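Local coordinates for endo-pectate lyase (PDB 3B8Y), which probably catalyses the eliminative endo-cleavage of polygalacturonate and of methylated pectins, with calcium as cofactor, at residues Asn186-Asp191 against Gly208-Asn213; Asp223-His228 against Gly245-Leu250. All coordinates share one frame; numbering follows the deposited sequence.

Coming from the N terminus, the chain first passes through a small strand-built domain and then winds into the parallel beta-helix of the lyase. Contact 1 closes a turn of that helix by laying 208-213 against 186-191, and only after it is complete does contact 2 open, where 245-250 returns beside 223-228. The two follow in series, neither nesting nor crossing, and each spans 16 residues between its segments. Contact 1 joins strands 181-189 and 210-213, with N-terminal strands packed close by; contact 2 joins 224-228 to 249-253 on the side that binds the sugar. They meet where Asn213 packs against Asp223, Glu246 and His247.

Contact 1. Residues Asn186-Asp191 against Gly208-Asn213; sequences NVIWED and GGIAHN
Trp189 and Ala211 sit in the tightly packed middle of this contact: the indole carbon CE3 comes 4.0 Å from the methyl CB of Ala211. Ile210 O lies at the edge of the same ring, near its plane, while Val187 CG1 sits over one face, 3.6 Å above the ring plane. With CG anti to the carbonyl carbon (chi1 -76°), the indole is laid back along its own strand over Val187, and its NE1 makes a weak hydrogen bond to Ala196 O. Phe241 packs against both Trp189 and Ala211. On the other face of the sheet, Ile188 and Ile210 run side by side, CG1 of Ile188 4.2 Å from CB of Ile210, and Met25 and Tyr34 of the N-terminal strands cover them.

The backbones are neighbouring rungs of a parallel beta-helix, 9° apart in direction. Three hydrogen bonds zip them together: Ile210 N to Val187 O, Trp189 N to Ile210 O at 2.9 Å, and His212 N to Trp189 O. Before the ladder starts, Gly209 brings its CA to 3.2 Å from Val187 O, and a water bridges Val187 N and Gly208 O.

Past Trp189 the ladder of backbone bonds ends and solvent reaches Glu190, Asp191 and His212. Glu190 turns away into salt bridges with Lys29 and Arg165, though its backbone O still meets the edge of the His212 ring, 3.0 Å from CD2; the imidazole ND1 bonds to Thr244 OG1. Asp191 and Asn213, both calcium ligands in this protein, set two acceptors 3.5 Å apart, OD1 of Asp191 to OD1 of Asn213, with their flat groups inclined by 29°. Ala214 N donates to that carboxylate oxygen, and Asn213 ND2 is tied to Glu246 O.

Contact 2. Residues Asp223-His228 against Gly245-Leu250; sequences DKVLQH and GEHGKL. With ADA (alpha-D-galactopyranuronic acid), chain C; ADA (alpha-D-galactopyranuronic acid), chain B; ADA (alpha-D-galactopyranuronic acid), chain D.
The imidazole of His247 meets Asp223 at its edge: OD1 lies close to the ring plane and accepts from ND1 at 3.1 Å. Val225 CG2 approaches the same ring obliquely, 3.5 Å from ND1, and NE2 makes weak hydrogen bonds to Thr244 O and Ala211 O. Relative to the carboxylate, ND1 lies above the plane, the two flat groups being 58° apart. Gly248 N takes the anti lone pair of Asp223 OD1 in a nearly straight bond of 3.0 Å, so one oxygen is gripped by two donors. CG of Asp223 stands anti to its backbone nitrogen (chi1 167°), which brings OD1 over the turn at Gly248.

Beyond this turn the segments become successive rungs of the beta-helix, with Lys224 and Lys249 paired in parallel register. Val225 N bonds to Lys249 O and Leu226 N to Leu250 O, the latter at 2.8 Å; the bond from Lys249 N to Asp223 O is weak. Inside the coil, Leu226 and Leu250 lie alongside each other, CD1 to CD2 4.0 Å, and Leu250 also packs on Leu243 and Ile277.

Both lysines project outward to the bound galacturonates. Lys249 runs extended until its last torsion bends (chi4 65°), placing NZ 3.1 Å from the ring oxygen O5 of the chain D sugar. The bent Lys224 chain reaches the next sugar, chain C, through a weak bond to O6B. The two NZ atoms, of Lys224 and Lys249, stay 5.9 Å apart, each turned to a different acidic sugar.

Contact 1. Residues Asn186-Asp191 against Gly208-Asn213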
ATOM      1  N   ASN A 186      -5.485   0.199   5.281  1.00 21.52           N
ATOM      2  CA  ASN A 186      -6.564   0.542   4.356  1.00 20.81           C
ATOM      3  C   ASN A 186      -6.600   2.028   3.983  1.00 19.97           C
ATOM      4  O   ASN A 186      -7.575   2.744   4.237  1.00 20.27           O
ATOM      5  CB  ASN A 186      -7.932   0.083   4.883  1.00 18.96           C
ATOM      6  CG  ASN A 186      -9.032   0.191   3.830  1.00 19.06           C
ATOM      7  OD1 ASN A 186      -8.804  -0.067   2.648  1.00 16.34           O
ATOM      8  ND2 ASN A 186     -10.229   0.565   4.260  1.00 17.89           N
ATOM      9  N   VAL A 187      -5.506   2.491   3.404  1.00 19.59           N
ATOM     10  CA  VAL A 187      -5.426   3.865   2.958  1.00 20.47           C
ATOM     11  C   VAL A 187      -5.433   3.836   1.437  1.00 21.68           C
ATOM     12  O   VAL A 187      -4.740   3.022   0.820  1.00 21.77           O
ATOM     13  CB  VAL A 187      -4.156   4.554   3.462  1.00 20.59           C
ATOM     14  CG1 VAL A 187      -4.027   5.939   2.817  1.00 18.55           C
ATOM     15  CG2 VAL A 187      -4.199   4.658   4.997  1.00 15.06           C
ATOM     16  N   ILE A 188      -6.273   4.679   0.847  1.00 21.47           N
ATOM     17  CA  ILE A 188      -6.390   4.770  -0.594  1.00 21.51           C
ATOM     18  C   ILE A 188      -5.805   6.085  -1.126  1.00 22.35           C
ATOM     19  O   ILE A 188      -6.216   7.171  -0.723  1.00 22.56           O
ATOM     20  CB  ILE A 188      -7.877   4.609  -1.035  1.00 22.61           C
ATOM     21  CG1 ILE A 188      -8.381   3.212  -0.631  1.00 25.31           C
ATOM     22  CG2 ILE A 188      -8.029   4.874  -2.535  1.00 21.53           C
ATOM     23  CD1 ILE A 188      -9.740   2.794  -1.189  1.00 25.19           C
ATOM     24  N   TRP A 189      -4.781   5.975  -1.964  1.00 22.87           N
ATOM     25  CA  TRP A 189      -4.157   7.146  -2.590  1.00 22.80           C
ATOM     26  C   TRP A 189      -4.766   7.250  -3.982  1.00 23.30           C
ATOM     27  O   TRP A 189      -4.512   6.389  -4.823  1.00 23.42           O
ATOM     28  CB  TRP A 189      -2.647   6.947  -2.751  1.00 21.53           C
ATOM     29  CG  TRP A 189      -1.833   7.093  -1.504  1.00 22.60           C
ATOM     30  CD1 TRP A 189      -1.100   8.186  -1.130  1.00 21.57           C
ATOM     31  CD2 TRP A 189      -1.591   6.086  -0.506  1.00 19.59           C
ATOM     32  NE1 TRP A 189      -0.411   7.919   0.032  1.00 22.76           N
ATOM     33  CE2 TRP A 189      -0.690   6.639   0.433  1.00 20.54           C
ATOM     34  CE3 TRP A 189      -2.033   4.775  -0.327  1.00 18.56           C
ATOM     35  CZ2 TRP A 189      -0.223   5.922   1.538  1.00 20.39           C
ATOM     36  CZ3 TRP A 189      -1.569   4.059   0.779  1.00 23.10           C
ATOM     37  CH2 TRP A 189      -0.670   4.641   1.697  1.00 19.95           C
ATOM     38  N   GLU A 190      -5.601   8.262  -4.212  1.00 24.76           N
ATOM     39  CA  GLU A 190      -6.228   8.466  -5.518  1.00 27.82           C
ATOM     40  C   GLU A 190      -5.190   8.890  -6.546  1.00 28.32           C
ATOM     41  O   GLU A 190      -5.423   8.832  -7.746  1.00 30.32           O
ATOM     42  CB  GLU A 190      -7.316   9.540  -5.436  1.00 30.06           C
ATOM     43  CG  GLU A 190      -8.536   9.144  -4.619  1.00 35.20           C
ATOM     44  CD  GLU A 190      -9.350   8.022  -5.256  1.00 37.07           C
ATOM     45  OE1 GLU A 190      -9.229   7.816  -6.478  1.00 39.25           O
ATOM     46  OE2 GLU A 190     -10.123   7.355  -4.536  1.00 37.60           O
ATOM     47  N   ASP A 191      -4.045   9.331  -6.051  1.00 29.92           N
ATOM     48  CA  ASP A 191      -2.929   9.768  -6.870  1.00 33.36           C
ATOM     49  C   ASP A 191      -1.802  10.058  -5.882  1.00 34.33           C
ATOM     50  O   ASP A 191      -2.066  10.418  -4.733  1.00 36.54           O
ATOM     51  CB  ASP A 191      -3.298  11.041  -7.637  1.00 34.68           C
ATOM     52  CG  ASP A 191      -2.395  11.295  -8.833  1.00 36.96           C
ATOM     53  OD1 ASP A 191      -1.791  10.336  -9.359  1.00 37.08           O
ATOM     54  OD2 ASP A 191      -2.303  12.466  -9.259  1.00 39.24           O
ATOM     55  N   GLY A 208      -2.867  -3.710   3.542  1.00 20.69           N
ATOM     56  CA  GLY A 208      -3.905  -3.468   2.552  1.00 21.54           C
ATOM     57  C   GLY A 208      -3.687  -2.108   1.927  1.00 21.29           C
ATOM     58  O   GLY A 208      -2.568  -1.621   1.904  1.00 24.02           O
ATOM     59  N   GLY A 209      -4.749  -1.462   1.472  1.00 22.36           N
ATOM     60  CA  GLY A 209      -4.597  -0.161   0.833  1.00 21.33           C
ATOM     61  C   GLY A 209      -4.451  -0.269  -0.679  1.00 20.88           C
ATOM     62  O   GLY A 209      -3.993  -1.298  -1.188  1.00 21.19           O
ATOM     63  N   ILE A 210      -4.885   0.773  -1.389  1.00 18.99           N
ATOM     64  CA  ILE A 210      -4.831   0.848  -2.851  1.00 18.81           C
ATOM     65  C   ILE A 210      -4.049   2.123  -3.192  1.00 19.27           C
ATOM     66  O   ILE A 210      -4.448   3.212  -2.796  1.00 16.83           O
ATOM     67  CB  ILE A 210      -6.247   1.025  -3.472  1.00 19.69           C
ATOM     68  CG1 ILE A 210      -7.183  -0.127  -3.089  1.00 17.35           C
ATOM     69  CG2 ILE A 210      -6.142   1.214  -4.996  1.00 18.46           C
ATOM     70  CD1 ILE A 210      -6.722  -1.490  -3.548  1.00 21.34           C
ATOM     71  N   ALA A 211      -2.956   1.999  -3.938  1.00 18.99           N
ATOM     72  CA  ALA A 211      -2.157   3.175  -4.269  1.00 20.36           C
ATOM     73  C   ALA A 211      -2.114   3.454  -5.756  1.00 20.43           C
ATOM     74  O   ALA A 211      -1.445   2.744  -6.515  1.00 18.49           O
ATOM     75  CB  ALA A 211      -0.743   3.039  -3.717  1.00 17.41           C
ATOM     76  N   HIS A 212      -2.827   4.501  -6.152  1.00 21.13           N
ATOM     77  CA  HIS A 212      -2.898   4.912  -7.548  1.00 23.39           C
ATOM     78  C   HIS A 212      -1.975   6.069  -7.904  1.00 24.75           C
ATOM     79  O   HIS A 212      -1.794   7.014  -7.133  1.00 25.18           O
ATOM     80  CB  HIS A 212      -4.318   5.307  -7.934  1.00 23.98           C
ATOM     81  CG  HIS A 212      -4.437   5.752  -9.358  1.00 26.99           C
ATOM     82  ND1 HIS A 212      -4.379   4.868 -10.418  1.00 27.16           N
ATOM     83  CD2 HIS A 212      -4.543   6.986  -9.903  1.00 25.92           C
ATOM     84  CE1 HIS A 212      -4.441   5.541 -11.553  1.00 26.29           C
ATOM     85  NE2 HIS A 212      -4.542   6.827 -11.269  1.00 26.77           N
ATOM     86  N   ASN A 213      -1.425   6.005  -9.106  1.00 25.67           N
ATOM     87  CA  ASN A 213      -0.556   7.058  -9.589  1.00 27.64           C
ATOM     88  C   ASN A 213      -0.594   7.178 -11.114  1.00 28.14           C
ATOM     89  O   ASN A 213      -0.709   6.184 -11.832  1.00 26.58           O
ATOM     90  CB  ASN A 213       0.877   6.831  -9.118  1.00 26.45           C
ATOM     91  CG  ASN A 213       1.780   8.010  -9.407  1.00 28.01           C
ATOM     92  OD1 ASN A 213       1.474   9.152  -9.045  1.00 28.25           O
ATOM     93  ND2 ASN A 213       2.898   7.745 -10.071  1.00 30.17           N
TER
HETATM   94  O   HOH W   1      -2.845   0.933   3.543  1.00 17.84           O

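Contact 2. Residues Asp223-His228 against Gly245-Leu250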
ATOM      1  N   ASP A 223       8.307   8.685  -9.436  1.00 47.17           N
ATOM      2  CA  ASP A 223       7.334   8.277  -8.432  1.00 47.02           C
ATOM      3  C   ASP A 223       7.942   7.312  -7.415  1.00 46.75           C
ATOM      4  O   ASP A 223       8.720   6.422  -7.769  1.00 46.72           O
ATOM      5  CB  ASP A 223       6.121   7.633  -9.108  1.00 49.07           C
ATOM      6  CG  ASP A 223       5.203   6.906  -8.121  1.00 49.63           C
ATOM      7  OD1 ASP A 223       5.330   5.671  -7.986  1.00 48.08           O
ATOM      8  OD2 ASP A 223       4.347   7.567  -7.496  1.00 50.52           O
ATOM      9  N   LYS A 224       7.569   7.498  -6.152  1.00 46.03           N
ATOM     10  CA  LYS A 224       8.040   6.653  -5.058  1.00 44.25           C
ATOM     11  C   LYS A 224       6.827   6.316  -4.208  1.00 40.52           C
ATOM     12  O   LYS A 224       6.088   7.213  -3.810  1.00 42.25           O
ATOM     13  CB  LYS A 224       9.028   7.422  -4.187  1.00 48.00           C
ATOM     14  CG  LYS A 224      10.256   6.637  -3.763  1.00 51.80           C
ATOM     15  CD  LYS A 224      11.372   6.841  -4.768  1.00 54.83           C
ATOM     16  CE  LYS A 224      11.636   8.325  -4.980  1.00 56.54           C
ATOM     17  NZ  LYS A 224      12.608   8.558  -6.091  1.00 60.48           N
ATOM     18  N   VAL A 225       6.584   5.034  -3.968  1.00 35.74           N
ATOM     19  CA  VAL A 225       5.451   4.650  -3.134  1.00 31.19           C
ATOM     20  C   VAL A 225       5.905   4.622  -1.680  1.00 28.89           C
ATOM     21  O   VAL A 225       5.486   5.459  -0.889  1.00 28.68           O
ATOM     22  CB  VAL A 225       4.843   3.301  -3.563  1.00 31.04           C
ATOM     23  CG1 VAL A 225       3.758   2.875  -2.580  1.00 30.15           C
ATOM     24  CG2 VAL A 225       4.254   3.433  -4.952  1.00 28.72           C
ATOM     25  N   LEU A 226       6.801   3.695  -1.341  1.00 25.88           N
ATOM     26  CA  LEU A 226       7.318   3.610   0.022  1.00 24.34           C
ATOM     27  C   LEU A 226       8.784   4.050   0.066  1.00 24.35           C
ATOM     28  O   LEU A 226       9.646   3.443  -0.569  1.00 21.98           O
ATOM     29  CB  LEU A 226       7.157   2.194   0.582  1.00 19.73           C
ATOM     30  CG  LEU A 226       5.740   1.636   0.556  1.00 21.20           C
ATOM     31  CD1 LEU A 226       5.746   0.242   1.140  1.00 20.86           C
ATOM     32  CD2 LEU A 226       4.783   2.529   1.310  1.00 16.30           C
ATOM     33  N   GLN A 227       9.030   5.157   0.764  1.00 26.56           N
ATOM     34  CA  GLN A 227      10.370   5.734   0.921  1.00 29.03           C
ATOM     35  C   GLN A 227      10.876   5.379   2.308  1.00 28.50           C
ATOM     36  O   GLN A 227      10.199   5.637   3.301  1.00 30.61           O
ATOM     37  CB  GLN A 227      10.313   7.256   0.792  1.00 31.76           C
ATOM     38  CG  GLN A 227      11.049   7.829  -0.399  1.00 36.76           C
ATOM     39  CD  GLN A 227      12.528   7.534  -0.387  1.00 38.58           C
ATOM     40  OE1 GLN A 227      13.227   7.815   0.586  1.00 41.32           O
ATOM     41  NE2 GLN A 227      13.020   6.961  -1.475  1.00 40.89           N
ATOM     42  N   HIS A 228      12.064   4.793   2.374  1.00 27.88           N
ATOM     43  CA  HIS A 228      12.664   4.372   3.647  1.00 27.69           C
ATOM     44  C   HIS A 228      13.936   5.178   3.897  1.00 28.63           C
ATOM     45  O   HIS A 228      14.933   4.989   3.201  1.00 29.06           O
ATOM     46  CB  HIS A 228      13.008   2.888   3.545  1.00 26.15           C
ATOM     47  CG  HIS A 228      13.075   2.176   4.858  1.00 23.77           C
ATOM     48  ND1 HIS A 228      12.585   0.897   5.026  1.00 22.51           N
ATOM     49  CD2 HIS A 228      13.647   2.519   6.034  1.00 21.15           C
ATOM     50  CE1 HIS A 228      12.865   0.482   6.248  1.00 22.39           C
ATOM     51  NE2 HIS A 228      13.507   1.448   6.880  1.00 20.64           N
ATOM     52  N   GLY A 245      -2.076   2.011 -11.907  1.00 24.64           N
ATOM     53  CA  GLY A 245      -1.563   3.132 -12.685  1.00 24.97           C
ATOM     54  C   GLY A 245      -0.108   2.983 -13.093  1.00 26.30           C
ATOM     55  O   GLY A 245       0.323   1.917 -13.518  1.00 26.55           O
ATOM     56  N   GLU A 246       0.655   4.060 -12.954  1.00 28.30           N
ATOM     57  CA  GLU A 246       2.064   4.059 -13.333  1.00 30.41           C
ATOM     58  C   GLU A 246       2.921   4.415 -12.133  1.00 28.80           C
ATOM     59  O   GLU A 246       2.726   5.461 -11.518  1.00 30.94           O
ATOM     60  CB  GLU A 246       2.279   5.082 -14.453  1.00 32.95           C
ATOM     61  CG  GLU A 246       1.308   4.898 -15.619  1.00 35.71           C
ATOM     62  CD  GLU A 246       1.073   6.182 -16.402  1.00 38.87           C
ATOM     63  OE1 GLU A 246       1.599   6.299 -17.528  1.00 39.90           O
ATOM     64  OE2 GLU A 246       0.349   7.066 -15.894  1.00 38.12           O
ATOM     65  N   HIS A 247       3.880   3.559 -11.811  1.00 26.04           N
ATOM     66  CA  HIS A 247       4.743   3.805 -10.663  1.00 24.85           C
ATOM     67  C   HIS A 247       6.250   3.688 -10.925  1.00 24.20           C
ATOM     68  O   HIS A 247       6.670   3.129 -11.926  1.00 25.16           O
ATOM     69  CB  HIS A 247       4.358   2.852  -9.529  1.00 24.73           C
ATOM     70  CG  HIS A 247       2.995   3.093  -8.968  1.00 21.97           C
ATOM     71  ND1 HIS A 247       2.747   4.043  -8.004  1.00 23.40           N
ATOM     72  CD2 HIS A 247       1.804   2.512  -9.240  1.00 22.16           C
ATOM     73  CE1 HIS A 247       1.461   4.040  -7.704  1.00 21.08           C
ATOM     74  NE2 HIS A 247       0.866   3.121  -8.441  1.00 23.24           N
ATOM     75  N   GLY A 248       7.052   4.251 -10.022  1.00 24.21           N
ATOM     76  CA  GLY A 248       8.496   4.164 -10.142  1.00 23.38           C
ATOM     77  C   GLY A 248       8.925   2.895  -9.417  1.00 24.74           C
ATOM     78  O   GLY A 248       9.147   1.853 -10.043  1.00 26.17           O
ATOM     79  N   LYS A 249       9.028   2.981  -8.092  1.00 24.53           N
ATOM     80  CA  LYS A 249       9.375   1.831  -7.263  1.00 24.70           C
ATOM     81  C   LYS A 249       8.338   1.664  -6.159  1.00 23.90           C
ATOM     82  O   LYS A 249       7.716   2.636  -5.726  1.00 24.12           O
ATOM     83  CB  LYS A 249      10.768   1.986  -6.647  1.00 26.75           C
ATOM     84  CG  LYS A 249      11.900   1.979  -7.666  1.00 31.11           C
ATOM     85  CD  LYS A 249      13.260   2.135  -6.992  1.00 32.31           C
ATOM     86  CE  LYS A 249      14.381   2.330  -8.009  1.00 33.44           C
ATOM     87  NZ  LYS A 249      14.236   3.599  -8.767  1.00 31.66           N
ATOM     88  N   LEU A 250       8.116   0.426  -5.733  1.00 22.64           N
ATOM     89  CA  LEU A 250       7.170   0.175  -4.660  1.00 23.99           C
ATOM     90  C   LEU A 250       7.873   0.594  -3.376  1.00 25.16           C
ATOM     91  O   LEU A 250       7.290   1.255  -2.519  1.00 23.91           O
ATOM     92  CB  LEU A 250       6.773  -1.308  -4.611  1.00 24.90           C
ATOM     93  CG  LEU A 250       5.729  -1.774  -3.572  1.00 27.17           C
ATOM     94  CD1 LEU A 250       5.183  -3.136  -3.971  1.00 28.28           C
ATOM     95  CD2 LEU A 250       6.323  -1.867  -2.179  1.00 28.30           C
TER
HETATM   96  C1  ADA C   2      17.255   9.005  -5.752  1.00 41.14           C
HETATM   97  C2  ADA C   2      17.062   8.468  -4.328  1.00 40.36           C
HETATM   98  C3  ADA C   2      15.587   8.409  -4.022  1.00 40.02           C
HETATM   99  C4  ADA C   2      15.019   9.812  -4.159  1.00 40.81           C
HETATM  100  C5  ADA C   2      15.272  10.272  -5.622  1.00 40.81           C
HETATM  101  C6  ADA C   2      14.696  11.658  -5.824  1.00 42.78           C
HETATM  102  O2  ADA C   2      17.610   7.158  -4.216  1.00 38.70           O
HETATM  103  O3  ADA C   2      15.395   7.926  -2.696  1.00 39.32           O
HETATM  104  O4  ADA C   2      15.701  10.672  -3.221  1.00 42.00           O
HETATM  105  O5  ADA C   2      16.689  10.320  -5.880  1.00 40.97           O
HETATM  106  O6B ADA C   2      13.385  11.862  -5.647  1.00 41.79           O
HETATM  107  O6A ADA C   2      15.411  12.580  -6.151  1.00 44.93           O
HETATM  108  C1  ADA B   3      15.170  11.938  -2.879  1.00 44.03           C
HETATM  109  C2  ADA B   3      16.176  12.744  -2.047  1.00 44.45           C
HETATM  110  C3  ADA B   3      16.409  12.003  -0.750  1.00 45.18           C
HETATM  111  C4  ADA B   3      15.071  11.889  -0.022  1.00 45.69           C
HETATM  112  C5  ADA B   3      14.085  11.151  -0.912  1.00 45.41           C
HETATM  113  C6  ADA B   3      12.741  11.064  -0.221  1.00 45.90           C
HETATM  114  O2  ADA B   3      17.407  12.857  -2.750  1.00 44.65           O
HETATM  115  O3  ADA B   3      17.344  12.718   0.054  1.00 44.62           O
HETATM  116  O4  ADA B   3      14.543  13.178   0.343  1.00 46.77           O
HETATM  117  O5  ADA B   3      13.914  11.814  -2.185  1.00 44.58           O
HETATM  118  O6B ADA B   3      12.640  10.505   0.999  1.00 46.57           O
HETATM  119  O6A ADA B   3      11.754  11.513  -0.763  1.00 45.02           O
HETATM  120  C1  ADA D   1      14.898   7.292  -9.532  1.00 42.23           C
HETATM  121  C2  ADA D   1      15.190   8.740  -9.141  1.00 42.33           C
HETATM  122  C3  ADA D   1      16.693   8.936  -9.052  1.00 42.06           C
HETATM  123  C4  ADA D   1      17.244   7.955  -7.999  1.00 42.32           C
HETATM  124  C5  ADA D   1      16.886   6.541  -8.468  1.00 42.38           C
HETATM  125  C6  ADA D   1      17.406   5.587  -7.432  1.00 43.92           C
HETATM  126  O1  ADA D   1      15.444   6.995 -10.816  1.00 46.79           O
HETATM  127  O2  ADA D   1      14.652   9.620 -10.123  1.00 43.88           O
HETATM  128  O3  ADA D   1      16.978  10.291  -8.679  1.00 41.08           O
HETATM  129  O4  ADA D   1      16.642   8.164  -6.700  1.00 41.43           O
HETATM  130  O5  ADA D   1      15.452   6.400  -8.544  1.00 43.82           O
HETATM  131  O6B ADA D   1      18.725   5.519  -7.177  1.00 44.86           O
HETATM  132  O6A ADA D   1      16.632   4.888  -6.827  1.00 44.01           O